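Local structure of folylpolyglutamate synthase/dihydrofolate synthase (Thermotoga maritima, 1O5Z) at residues Gly82-Pro87 with Ala152-Gly157; Glu94-Asn99 with Ala138-Tyr143. The protein probably catalyses the ATP-dependent addition of L-glutamate to dihydropteroate and to tetrahydrofolyl polyglutamates in folate biosynthesis. One frame throughout, in Å; residues are numbered along the deposited sequence.

Interaction 1: residues Gly82-Pro87 with Ala152-Gly157; sequences GSYYSP and AVLEVG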
loop_
_atom_site.group_PDB
_atom_site.type_symbol
_atom_site.label_atom_id
_atom_site.label_comp_id
_atom_site.label_asym_id
_atom_site.label_seq_id
_atom_site.Cartn_x
_atom_site.Cartn_y
_atom_site.Cartn_z
ATOM N N GLY A 82 13.987 -7.495 -2.641
ATOM C CA GLY A 82 12.875 -7.290 -3.557
ATOM C C GLY A 82 11.650 -6.983 -2.716
ATOM O O GLY A 82 11.478 -7.518 -1.639
ATOM N N SER A 83 10.810 -6.080 -3.169
ATOM C CA SER A 83 9.591 -5.777 -2.463
ATOM C C SER A 83 8.467 -5.645 -3.486
ATOM O O SER A 83 8.646 -5.171 -4.608
ATOM C CB SER A 83 9.743 -4.517 -1.578
ATOM O OG SER A 83 10.180 -3.391 -2.318
ATOM N N TYR A 84 7.316 -6.151 -3.062
ATOM C CA TYR A 84 6.152 -6.375 -3.924
ATOM C C TYR A 84 4.911 -5.722 -3.323
ATOM O O TYR A 84 4.536 -6.078 -2.227
ATOM C CB TYR A 84 5.918 -7.868 -4.155
ATOM C CG TYR A 84 4.828 -8.087 -5.126
ATOM C CD1 TYR A 84 4.868 -7.504 -6.377
ATOM C CD2 TYR A 84 3.718 -8.829 -4.793
ATOM C CE1 TYR A 84 3.836 -7.689 -7.290
ATOM C CE2 TYR A 84 2.678 -9.006 -5.684
ATOM C CZ TYR A 84 2.741 -8.444 -6.927
ATOM O OH TYR A 84 1.681 -8.619 -7.798
ATOM N N TYR A 85 4.343 -4.748 -4.046
ATOM C CA TYR A 85 3.172 -4.031 -3.583
ATOM C C TYR A 85 2.037 -4.098 -4.579
ATOM O O TYR A 85 2.228 -4.444 -5.730
ATOM C CB TYR A 85 3.500 -2.572 -3.303
ATOM C CG TYR A 85 4.696 -2.355 -2.396
ATOM C CD1 TYR A 85 5.991 -2.416 -2.894
ATOM C CD2 TYR A 85 4.536 -2.065 -1.043
ATOM C CE1 TYR A 85 7.086 -2.170 -2.063
ATOM C CE2 TYR A 85 5.636 -1.844 -0.214
ATOM C CZ TYR A 85 6.896 -1.900 -0.728
ATOM O OH TYR A 85 7.976 -1.687 0.087
ATOM N N SER A 86 0.862 -3.748 -4.082
ATOM C CA SER A 86 -0.366 -3.579 -4.884
ATOM C C SER A 86 -1.308 -2.695 -4.086
ATOM O O SER A 86 -1.309 -2.771 -2.867
ATOM C CB SER A 86 -1.094 -4.894 -5.172
ATOM O OG SER A 86 -1.307 -5.633 -3.963
ATOM N N PRO A 87 -2.080 -1.852 -4.750
ATOM C CA PRO A 87 -2.032 -1.693 -6.195
ATOM C C PRO A 87 -0.926 -0.648 -6.477
ATOM O O PRO A 87 0.121 -0.730 -5.867
ATOM C CB PRO A 87 -3.447 -1.233 -6.523
ATOM C CG PRO A 87 -3.841 -0.426 -5.249
ATOM C CD PRO A 87 -3.039 -0.945 -4.119
ATOM N N ALA A 152 12.786 -11.239 -0.241
ATOM C CA ALA A 152 11.656 -10.551 -0.851
ATOM C C ALA A 152 10.587 -10.264 0.209
ATOM O O ALA A 152 10.255 -11.125 0.988
ATOM C CB ALA A 152 11.092 -11.355 -2.020
ATOM N N VAL A 153 10.084 -9.032 0.252
ATOM C CA VAL A 153 8.977 -8.655 1.124
ATOM C C VAL A 153 7.759 -8.514 0.275
ATOM O O VAL A 153 7.739 -7.745 -0.678
ATOM C CB VAL A 153 9.277 -7.351 1.859
ATOM C CG1 VAL A 153 8.178 -7.004 2.848
ATOM C CG2 VAL A 153 10.614 -7.475 2.597
ATOM N N LEU A 154 6.719 -9.274 0.618
ATOM C CA LEU A 154 5.539 -9.401 -0.212
ATOM C C LEU A 154 4.315 -8.940 0.521
ATOM O O LEU A 154 3.928 -9.508 1.520
ATOM C CB LEU A 154 5.358 -10.853 -0.611
ATOM C CG LEU A 154 6.657 -11.475 -1.128
ATOM C CD1 LEU A 154 6.536 -12.981 -1.041
ATOM C CD2 LEU A 154 6.859 -11.020 -2.523
ATOM N N GLU A 155 3.697 -7.927 -0.045
ATOM C CA GLU A 155 2.406 -7.486 0.353
ATOM C C GLU A 155 1.308 -8.357 -0.327
ATOM O O GLU A 155 1.250 -8.486 -1.542
ATOM C CB GLU A 155 2.226 -5.990 -0.022
ATOM C CG GLU A 155 0.855 -5.473 0.364
ATOM C CD GLU A 155 0.551 -4.102 -0.103
ATOM O OE1 GLU A 155 1.373 -3.481 -0.795
ATOM O OE2 GLU A 155 -0.540 -3.647 0.275
ATOM N N VAL A 156 0.410 -8.887 0.483
ATOM C CA VAL A 156 -0.737 -9.609 -0.001
ATOM C C VAL A 156 -1.543 -8.672 -0.884
ATOM O O VAL A 156 -1.732 -7.470 -0.557
ATOM C CB VAL A 156 -1.602 -10.104 1.163
ATOM C CG1 VAL A 156 -2.877 -10.718 0.651
ATOM C CG2 VAL A 156 -0.800 -11.077 2.072
ATOM N N GLY A 157 -1.988 -9.197 -2.027
ATOM C CA GLY A 157 -2.916 -8.464 -2.907
ATOM C C GLY A 157 -4.257 -8.256 -2.224
ATOM O O GLY A 157 -4.695 -7.154 -2.038
HETATM O O HOH W 1 1.234 -7.124 -3.645
#
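Gly-82, Ser-83 and Tyr-84 pair in parallel with Ala-152, Val-153 and Leu-154, a worked example of a strand pair that is tight in its regular part and spreads beyond its C-terminal ends. Three backbone bonds hold the strands together: Val-153 N to Gly-82 O (2.8 Å), Tyr-84 N to Val-153 O (2.9 Å) and Glu-155 N to Tyr-84 O (3.0 Å). On one face Tyr-84 CB packs against Leu-154 CD2 at 3.7 Å, and the tyrosine reaches helix 132-146, where its hydroxyl bonds Thr-137. Ser-83 and Val-153 face helix 63-77 on the other side.

Beyond Tyr-84 the backbones diverge and side chains take over. The paired strand residues are all buried, whereas Ser-86 and Gly-157, at this polar end, are partly exposed. Glu-155, with CG anti to the backbone N (chi1 179°) and the chain extended past it, carries its carboxylate across to the neighbouring segment. There OE1 accepts a weak bond from Ser-86 N (3.3 Å) and lies at the edge of the Tyr-85 ring, 3.5 Å from CD2, with ring and carboxylate planes 80° apart. The far end of Tyr-85 is held separately, its hydroxyl bonding Glu-100 and Asn-68. Ser-86 OG meets Gly-157 CA at 3.4 Å. An unidentified ligand also bonds Ser-86 OG, Glu-155 OE1 and the carbonyls of Val-156 and Gly-157.

In this Mur ligase middle domain, the side chain of Glu-155 touches Lys-63, the lysine of the P-loop that leads into helix 63-77, and comes within about 4 Å of a bound sulfate. The chemistry passes from apolar packing to polar groups round molecules probably from the crystallisation liquor that may mark a pocket, consistent with a place beside the nucleotide site.

Interaction 2: residues Glu94-Asn99 with Ala138-Tyr143; sequences ERIRLN and AMAFLY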
loop_
_atom_site.group_PDB
_atom_site.type_symbol
_atom_site.label_atom_id
_atom_site.label_comp_id
_atom_site.label_asym_id
_atom_site.label_seq_id
_atom_site.Cartn_x
_atom_site.Cartn_y
_atom_site.Cartn_z
ATOM N N GLU A 94 5.730 1.102 -9.172
ATOM C CA GLU A 94 5.670 1.032 -7.700
ATOM C C GLU A 94 5.492 -0.393 -7.134
ATOM O O GLU A 94 5.823 -0.683 -5.962
ATOM C CB GLU A 94 4.461 1.851 -7.194
ATOM C CG GLU A 94 4.564 3.343 -7.362
ATOM C CD GLU A 94 3.224 4.042 -7.223
ATOM O OE1 GLU A 94 2.338 3.530 -6.497
ATOM O OE2 GLU A 94 3.048 5.102 -7.863
ATOM N N ARG A 95 4.929 -1.277 -7.953
ATOM C CA ARG A 95 4.531 -2.605 -7.497
ATOM C C ARG A 95 5.716 -3.504 -7.275
ATOM O O ARG A 95 5.621 -4.416 -6.511
ATOM C CB ARG A 95 3.569 -3.280 -8.509
ATOM C CG ARG A 95 2.226 -2.630 -8.643
ATOM C CD ARG A 95 1.465 -3.077 -9.820
ATOM N NE ARG A 95 0.188 -2.391 -9.901
ATOM C CZ ARG A 95 -0.975 -2.879 -9.451
ATOM N NH1 ARG A 95 -2.073 -2.135 -9.578
ATOM N NH2 ARG A 95 -1.068 -4.109 -8.913
ATOM N N ILE A 96 6.820 -3.249 -7.982
ATOM C CA ILE A 96 8.007 -4.135 -7.955
ATOM C C ILE A 96 9.280 -3.309 -7.802
ATOM O O ILE A 96 9.568 -2.449 -8.608
ATOM C CB ILE A 96 8.082 -4.954 -9.250
ATOM C CG1 ILE A 96 6.741 -5.655 -9.519
ATOM C CG2 ILE A 96 9.170 -5.967 -9.171
ATOM C CD1 ILE A 96 6.721 -6.381 -10.830
ATOM N N ARG A 97 10.034 -3.606 -6.755
ATOM C CA ARG A 97 11.161 -2.805 -6.371
ATOM C C ARG A 97 12.340 -3.667 -6.020
ATOM O O ARG A 97 12.191 -4.804 -5.606
ATOM C CB ARG A 97 10.796 -1.928 -5.190
ATOM C CG ARG A 97 9.501 -1.308 -5.346
ATOM C CD ARG A 97 9.247 -0.216 -4.343
ATOM N NE ARG A 97 7.852 0.190 -4.418
ATOM C CZ ARG A 97 7.253 0.981 -3.562
ATOM N NH1 ARG A 97 7.921 1.520 -2.541
ATOM N NH2 ARG A 97 5.977 1.281 -3.763
ATOM N N LEU A 98 13.508 -3.107 -6.281
ATOM C CA LEU A 98 14.795 -3.643 -5.887
ATOM C C LEU A 98 15.438 -2.547 -5.039
ATOM O O LEU A 98 15.673 -1.423 -5.508
ATOM C CB LEU A 98 15.667 -3.922 -7.101
ATOM C CG LEU A 98 17.077 -4.466 -6.883
ATOM C CD1 LEU A 98 17.063 -5.794 -6.161
ATOM C CD2 LEU A 98 17.713 -4.583 -8.265
ATOM N N ASN A 99 15.640 -2.888 -3.777
ATOM C CA ASN A 99 16.236 -2.003 -2.834
ATOM C C ASN A 99 15.429 -0.728 -2.832
ATOM O O ASN A 99 15.952 0.351 -2.734
ATOM C CB ASN A 99 17.705 -1.807 -3.177
ATOM C CG ASN A 99 18.501 -3.125 -3.075
ATOM O OD1 ASN A 99 18.119 -3.991 -2.312
ATOM N ND2 ASN A 99 19.626 -3.236 -3.793
ATOM N N ALA A 138 3.913 -13.037 -10.518
ATOM C CA ALA A 138 4.919 -13.924 -11.073
ATOM C C ALA A 138 6.074 -13.112 -11.677
ATOM O O ALA A 138 7.258 -13.526 -11.619
ATOM C CB ALA A 138 4.278 -14.841 -12.099
ATOM N N MET A 139 5.716 -11.981 -12.293
ATOM C CA MET A 139 6.711 -11.046 -12.771
ATOM C C MET A 139 7.627 -10.588 -11.648
ATOM O O MET A 139 8.822 -10.576 -11.797
ATOM C CB MET A 139 6.047 -9.822 -13.336
ATOM C CG MET A 139 5.412 -10.004 -14.704
ATOM S SD MET A 139 4.767 -8.401 -15.359
ATOM C CE MET A 139 6.094 -7.264 -14.797
ATOM N N ALA A 140 7.054 -10.187 -10.513
ATOM C CA ALA A 140 7.864 -9.803 -9.382
ATOM C C ALA A 140 8.745 -10.940 -8.943
ATOM O O ALA A 140 9.924 -10.761 -8.787
ATOM C CB ALA A 140 6.993 -9.354 -8.270
ATOM N N PHE A 141 8.175 -12.127 -8.760
ATOM C CA PHE A 141 8.959 -13.286 -8.310
ATOM C C PHE A 141 10.117 -13.590 -9.228
ATOM O O PHE A 141 11.211 -13.897 -8.785
ATOM C CB PHE A 141 8.108 -14.536 -8.203
ATOM C CG PHE A 141 7.257 -14.601 -6.977
ATOM C CD1 PHE A 141 5.927 -14.976 -7.077
ATOM C CD2 PHE A 141 7.792 -14.371 -5.711
ATOM C CE1 PHE A 141 5.087 -15.047 -5.923
ATOM C CE2 PHE A 141 6.982 -14.476 -4.576
ATOM C CZ PHE A 141 5.618 -14.825 -4.692
ATOM N N LEU A 142 9.854 -13.525 -10.517
ATOM C CA LEU A 142 10.880 -13.790 -11.525
ATOM C C LEU A 142 11.969 -12.706 -11.468
ATOM O O LEU A 142 13.154 -12.978 -11.512
ATOM C CB LEU A 142 10.212 -13.795 -12.912
ATOM C CG LEU A 142 11.096 -14.224 -14.064
ATOM C CD1 LEU A 142 11.778 -15.499 -13.720
ATOM C CD2 LEU A 142 10.318 -14.338 -15.386
ATOM N N TYR A 143 11.535 -11.457 -11.355
ATOM C CA TYR A 143 12.450 -10.339 -11.304
ATOM C C TYR A 143 13.389 -10.470 -10.087
ATOM O O TYR A 143 14.581 -10.322 -10.211
ATOM C CB TYR A 143 11.630 -9.067 -11.239
ATOM C CG TYR A 143 12.396 -7.810 -11.052
ATOM C CD1 TYR A 143 13.084 -7.240 -12.099
ATOM C CD2 TYR A 143 12.351 -7.120 -9.838
ATOM C CE1 TYR A 143 13.746 -6.057 -11.951
ATOM C CE2 TYR A 143 13.000 -5.933 -9.678
ATOM C CZ TYR A 143 13.682 -5.390 -10.745
ATOM O OH TYR A 143 14.342 -4.205 -10.616
#
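Ile-96 lays its two branches over different residues of the helix that holds Ala-138 to Tyr-143. With CG1 anti to its carbonyl carbon (chi1 -51°), that branch runs over Ala-140, Ile-96 CG1 lying 3.9 Å from Ala-140 CB, and its tip, CD1, meets Met-139 CE at 4.1 Å. The CG2 methyl diverges to the aromatic ring of Tyr-143, approaching CD2 obliquely at 3.4 Å. Two residues on, Leu-98 crosses the same tyrosine at about a right angle, with its CB 3.8 Å from the OH. With an alanine here instead of Ile-96, a gap would probably open between strand and helix, and Ala-140, the Tyr-143 ring and the Met-139 methyl would lose their apolar partner.

Arg-97, between the two apolar residues, points away from the helix. Its extended chain runs back along its own segment, and the guanidinium grips Glu-94 O side-on, NE at 2.7 Å and NH2 at 3.0 Å, while NH1 forms a salt bridge with Glu-100 and the group makes a cation-pi contact with Tyr-85.

Strand 96-98 and this part of the helix run 13° apart, their axes 9.0 Å distant at closest approach. This is apolar packing of helix 132-146 on one face of the Mur ligase middle domain's mixed sheet. Tyr-84 of adjoining strand 81-84 touches both Ile-96 and Ala-140, and helix 105-122 packs Met-115 on Met-139 and Ile-111 on Tyr-143.

Followed from the N terminus, the chain lays down strand 81-84, turns and comes back antiparallel as strand 96-98, where Tyr-85 N to Arg-95 O and Ser-83 O to Arg-97 N probably bond the first segments of the two interactions together. After strand 101-102 and helix 105-122, helix 132-146 packs against the sheet, and interaction 2 closes a loop of 38 residues. Strand 151-155 follows directly and docks beside 81-84, so that interaction 1 closes a longer loop, of 64 residues, with interaction 2 nested inside it. Interaction 1 joins strands 81-84 and 151-155, interaction 2 sets helix 132-146 on strand 96-98, and the three strands are neighbours in the mixed sheet.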